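Local coordinates for protein coproheme decarboxylase (PDB 1VDH) that converts Fe-coproporphyrin III to heme b by two successive hydrogen peroxide-dependent decarboxylations, the last step of coproporphyrin-dependent heme synthesis, at residues S139-K149 and W196-P207. Residues are numbered along the deposited sequence; the frame is centred on the assembly and turned at random.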
loop_
_atom_site.group_PDB
_atom_site.type_symbol
_atom_site.label_atom_id
_atom_site.label_comp_id
_atom_site.label_asym_id
_atom_site.label_seq_id
_atom_site.Cartn_x
_atom_site.Cartn_y
_atom_site.Cartn_z
ATOM N N SER A 139 24.891 24.464 -0.284
ATOM C CA SER A 139 24.349 25.082 0.920
ATOM C C SER A 139 22.835 25.047 0.816
ATOM O O SER A 139 22.287 24.686 -0.224
ATOM C CB SER A 139 24.817 26.538 1.044
ATOM O OG SER A 139 24.322 27.330 -0.024
ATOM N N GLY A 140 22.162 25.423 1.895
ATOM C CA GLY A 140 20.716 25.454 1.870
ATOM C C GLY A 140 20.000 24.126 2.012
ATOM O O GLY A 140 20.482 23.202 2.667
ATOM N N TYR A 141 18.860 24.032 1.335
ATOM C CA TYR A 141 17.997 22.862 1.407
ATOM C C TYR A 141 17.575 22.331 0.047
ATOM O O TYR A 141 17.715 23.005 -0.974
ATOM C CB TYR A 141 16.736 23.231 2.211
ATOM C CG TYR A 141 17.051 23.817 3.569
ATOM C CD1 TYR A 141 17.042 23.020 4.714
ATOM C CD2 TYR A 141 17.456 25.146 3.693
ATOM C CE1 TYR A 141 17.445 23.533 5.950
ATOM C CE2 TYR A 141 17.860 25.663 4.918
ATOM C CZ TYR A 141 17.857 24.855 6.037
ATOM O OH TYR A 141 18.305 25.366 7.237
ATOM N N VAL A 142 17.048 21.111 0.055
ATOM C CA VAL A 142 16.560 20.473 -1.152
ATOM C C VAL A 142 15.142 19.963 -0.923
ATOM O O VAL A 142 14.776 19.586 0.194
ATOM C CB VAL A 142 17.445 19.262 -1.584
ATOM C CG1 VAL A 142 17.347 18.126 -0.564
ATOM C CG2 VAL A 142 17.009 18.763 -2.966
ATOM N N CYS A 143 14.333 20.041 -1.972
ATOM C CA CYS A 143 12.971 19.528 -1.967
ATOM C C CYS A 143 12.883 18.627 -3.187
ATOM O O CYS A 143 13.136 19.075 -4.310
ATOM C CB CYS A 143 11.932 20.643 -2.108
ATOM S SG CYS A 143 10.247 20.034 -2.532
ATOM N N PHE A 144 12.609 17.346 -2.963
ATOM C CA PHE A 144 12.465 16.406 -4.067
ATOM C C PHE A 144 11.090 15.771 -4.064
ATOM O O PHE A 144 10.590 15.356 -3.017
ATOM C CB PHE A 144 13.496 15.268 -4.007
ATOM C CG PHE A 144 13.181 14.130 -4.956
ATOM C CD1 PHE A 144 12.605 12.948 -4.485
ATOM C CD2 PHE A 144 13.380 14.275 -6.325
ATOM C CE1 PHE A 144 12.226 11.936 -5.365
ATOM C CE2 PHE A 144 13.005 13.270 -7.217
ATOM C CZ PHE A 144 12.424 12.098 -6.737
ATOM N N TYR A 145 10.516 15.640 -5.253
ATOM C CA TYR A 145 9.227 14.988 -5.416
ATOM C C TYR A 145 9.057 14.534 -6.852
ATOM O O TYR A 145 9.556 15.180 -7.777
ATOM C CB TYR A 145 8.067 15.916 -5.030
ATOM C CG TYR A 145 7.924 17.157 -5.886
ATOM C CD1 TYR A 145 7.051 17.182 -6.975
ATOM C CD2 TYR A 145 8.626 18.320 -5.577
ATOM C CE1 TYR A 145 6.878 18.338 -7.732
ATOM C CE2 TYR A 145 8.460 19.478 -6.328
ATOM C CZ TYR A 145 7.585 19.479 -7.401
ATOM O OH TYR A 145 7.426 20.627 -8.138
ATOM N N PRO A 146 8.476 13.342 -7.047
ATOM C CA PRO A 146 8.247 12.818 -8.391
ATOM C C PRO A 146 6.818 13.204 -8.790
ATOM O O PRO A 146 6.000 13.560 -7.928
ATOM C CB PRO A 146 8.394 11.313 -8.188
ATOM C CG PRO A 146 7.767 11.108 -6.849
ATOM C CD PRO A 146 8.301 12.283 -6.034
ATOM N N MET A 147 6.511 13.142 -10.080
ATOM C CA MET A 147 5.169 13.488 -10.537
ATOM C C MET A 147 4.889 12.947 -11.930
ATOM O O MET A 147 5.810 12.581 -12.661
ATOM C CB MET A 147 4.972 15.017 -10.538
ATOM C CG MET A 147 5.828 15.781 -11.553
ATOM S SD MET A 147 5.514 17.582 -11.541
ATOM C CE MET A 147 3.939 17.664 -12.375
ATOM N N ASN A 148 3.599 12.867 -12.254
ATOM C CA ASN A 148 3.111 12.433 -13.560
ATOM C C ASN A 148 2.200 13.542 -14.072
ATOM O O ASN A 148 1.788 14.425 -13.314
ATOM C CB ASN A 148 2.203 11.198 -13.452
ATOM C CG ASN A 148 2.898 9.986 -12.887
ATOM O OD1 ASN A 148 2.276 9.177 -12.201
ATOM N ND2 ASN A 148 4.177 9.836 -13.189
ATOM N N LYS A 149 1.879 13.475 -15.361
ATOM C CA LYS A 149 0.938 14.403 -15.963
ATOM C C LYS A 149 -0.314 13.542 -16.091
ATOM O O LYS A 149 -0.279 12.442 -16.659
ATOM C CB LYS A 149 1.424 14.897 -17.327
ATOM C CG LYS A 149 2.252 16.183 -17.255
ATOM C CD LYS A 149 1.382 17.390 -16.924
ATOM C CE LYS A 149 2.173 18.701 -17.005
ATOM N NZ LYS A 149 3.247 18.799 -15.978
ATOM N N TRP A 196 7.542 7.073 -11.776
ATOM C CA TRP A 196 6.861 8.329 -12.102
ATOM C C TRP A 196 7.502 8.914 -13.363
ATOM O O TRP A 196 8.635 8.579 -13.699
ATOM C CB TRP A 196 6.973 9.325 -10.944
ATOM C CG TRP A 196 6.354 8.842 -9.652
ATOM C CD1 TRP A 196 6.900 7.962 -8.759
ATOM C CD2 TRP A 196 5.082 9.223 -9.111
ATOM N NE1 TRP A 196 6.048 7.773 -7.699
ATOM C CE2 TRP A 196 4.924 8.534 -7.888
ATOM C CE3 TRP A 196 4.058 10.083 -9.541
ATOM C CZ2 TRP A 196 3.781 8.676 -7.085
ATOM C CZ3 TRP A 196 2.918 10.226 -8.742
ATOM C CH2 TRP A 196 2.792 9.523 -7.529
ATOM N N GLU A 197 6.775 9.788 -14.049
ATOM C CA GLU A 197 7.258 10.392 -15.288
ATOM C C GLU A 197 8.366 11.424 -15.127
ATOM O O GLU A 197 9.231 11.546 -15.994
ATOM C CB GLU A 197 6.081 10.970 -16.068
ATOM C CG GLU A 197 5.127 9.892 -16.563
ATOM C CD GLU A 197 3.742 10.413 -16.890
ATOM O OE1 GLU A 197 2.886 9.583 -17.247
ATOM O OE2 GLU A 197 3.501 11.635 -16.791
ATOM N N TRP A 198 8.343 12.164 -14.022
ATOM C CA TRP A 198 9.370 13.169 -13.765
ATOM C C TRP A 198 9.808 13.193 -12.315
ATOM O O TRP A 198 9.080 12.772 -11.420
ATOM C CB TRP A 198 8.880 14.584 -14.112
ATOM C CG TRP A 198 8.695 14.841 -15.576
ATOM C CD1 TRP A 198 9.657 15.214 -16.475
ATOM C CD2 TRP A 198 7.477 14.720 -16.315
ATOM N NE1 TRP A 198 9.111 15.322 -17.732
ATOM C CE2 TRP A 198 7.774 15.024 -17.663
ATOM C CE3 TRP A 198 6.159 14.380 -15.970
ATOM C CZ2 TRP A 198 6.801 14.995 -18.670
ATOM C CZ3 TRP A 198 5.192 14.352 -16.974
ATOM C CH2 TRP A 198 5.520 14.657 -18.308
ATOM N N GLY A 199 11.027 13.680 -12.119
ATOM C CA GLY A 199 11.583 13.868 -10.798
ATOM C C GLY A 199 11.814 15.370 -10.736
ATOM O O GLY A 199 12.207 15.977 -11.740
ATOM N N VAL A 200 11.514 15.990 -9.600
ATOM C CA VAL A 200 11.714 17.428 -9.453
ATOM C C VAL A 200 12.562 17.752 -8.227
ATOM O O VAL A 200 12.254 17.314 -7.122
ATOM C CB VAL A 200 10.371 18.193 -9.308
ATOM C CG1 VAL A 200 10.634 19.696 -9.200
ATOM C CG2 VAL A 200 9.451 17.906 -10.496
ATOM N N ASP A 201 13.636 18.510 -8.443
ATOM C CA ASP A 201 14.524 18.944 -7.369
ATOM C C ASP A 201 14.484 20.458 -7.270
ATOM O O ASP A 201 14.744 21.156 -8.253
ATOM C CB ASP A 201 15.969 18.532 -7.639
ATOM C CG ASP A 201 16.193 17.060 -7.457
ATOM O OD1 ASP A 201 16.277 16.611 -6.292
ATOM O OD2 ASP A 201 16.279 16.357 -8.479
ATOM N N LEU A 202 14.110 20.959 -6.099
ATOM C CA LEU A 202 14.077 22.398 -5.854
ATOM C C LEU A 202 15.178 22.674 -4.833
ATOM O O LEU A 202 15.374 21.892 -3.905
ATOM C CB LEU A 202 12.718 22.828 -5.280
ATOM C CG LEU A 202 11.447 22.483 -6.075
ATOM C CD1 LEU A 202 10.219 23.057 -5.361
ATOM C CD2 LEU A 202 11.540 23.030 -7.492
ATOM N N PHE A 203 15.915 23.765 -5.026
ATOM C CA PHE A 203 16.994 24.136 -4.119
ATOM C C PHE A 203 16.766 25.564 -3.645
ATOM O O PHE A 203 16.458 26.447 -4.450
ATOM C CB PHE A 203 18.346 24.037 -4.830
ATOM C CG PHE A 203 18.650 22.668 -5.374
ATOM C CD1 PHE A 203 19.075 21.647 -4.533
ATOM C CD2 PHE A 203 18.526 22.408 -6.734
ATOM C CE1 PHE A 203 19.377 20.381 -5.040
ATOM C CE2 PHE A 203 18.825 21.146 -7.252
ATOM C CZ PHE A 203 19.252 20.132 -6.402
ATOM N N SER A 204 16.932 25.793 -2.345
ATOM C CA SER A 204 16.719 27.122 -1.769
ATOM C C SER A 204 17.387 27.222 -0.410
ATOM O O SER A 204 17.678 26.207 0.219
ATOM C CB SER A 204 15.214 27.381 -1.597
ATOM O OG SER A 204 14.958 28.705 -1.149
ATOM N N GLU A 205 17.613 28.452 0.050
ATOM C CA GLU A 205 18.229 28.674 1.356
ATOM C C GLU A 205 17.179 28.669 2.458
ATOM O O GLU A 205 17.511 28.724 3.640
ATOM C CB GLU A 205 18.989 30.006 1.379
ATOM C CG GLU A 205 20.154 30.083 0.399
ATOM C CD GLU A 205 21.227 29.026 0.646
ATOM O OE1 GLU A 205 21.671 28.862 1.807
ATOM O OE2 GLU A 205 21.641 28.364 -0.329
ATOM N N ASP A 206 15.910 28.604 2.063
ATOM C CA ASP A 206 14.798 28.604 3.009
ATOM C C ASP A 206 13.751 27.602 2.528
ATOM O O ASP A 206 13.179 27.768 1.453
ATOM C CB ASP A 206 14.186 30.013 3.086
ATOM C CG ASP A 206 13.122 30.153 4.179
ATOM O OD1 ASP A 206 12.687 29.142 4.771
ATOM O OD2 ASP A 206 12.707 31.301 4.443
ATOM N N PRO A 207 13.483 26.553 3.328
ATOM C CA PRO A 207 12.496 25.536 2.955
ATOM C C PRO A 207 11.093 26.109 2.757
ATOM O O PRO A 207 10.287 25.542 2.029
ATOM C CB PRO A 207 12.572 24.533 4.115
ATOM C CG PRO A 207 13.029 25.359 5.265
ATOM C CD PRO A 207 14.072 26.254 4.646
HETATM O O HOH W 1 0.335 9.830 -16.988
#
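Tyr145 and Val200 face each other as a hydrogen-bonded antiparallel pair, and the ring of Tyr145, the predicted active-site residue, lies against the valine. From CB, the first torsion (chi1 63°) sets CG between the backbone N and the carbonyl carbon, which turns the ring over the neighbouring strand. CD1 and CD2 lie near Val200 CB, CE1 reaches both CB and CG2, and CE2 and CZ lean on CG1. Val200 CB stands 3.7 Å from the ring centroid and 16° off its normal, a CH-pi contact over one face. At the tip, Tyr145 OH is 3.5 Å from Val200 CG1, while Leu202 CD1 approaches the ring edge 4.1 Å from Tyr145 CE2.

Eight backbone hydrogen bonds, two for each of the pairs Tyr141-Ser204, Cys143-Leu202, Tyr145-Val200 and Met147-Trp198, establish the ladder. Glu197 and Trp198 both face Met147, a classic beta bulge; just beyond it, Glu197 OE2 accepts a hydrogen bond from Lys149 N, 2.8 Å away, with an N-H...O angle of 164°. On the other face of the sheet, Pro146 CG sits 3.7 Å from the centroid of the five-membered Trp196 ring, almost on its normal. At the opposite end, Pro207 CD lies over one face of the Tyr141 ring, 3.9 Å from its centroid, also a CH-pi contact.

Residues Tyr145 to Lys149 are predicted to bind Fe-coproporphyrin III, consistent with this ladder forming part of the substrate pocket in a dimeric alpha-beta barrel. Strand 141-152 runs between strands 198-204 and 227-237, strand 184-189 flanks 198-204, and Phe210 of helix 207-217 packs on Cys143 and Leu202.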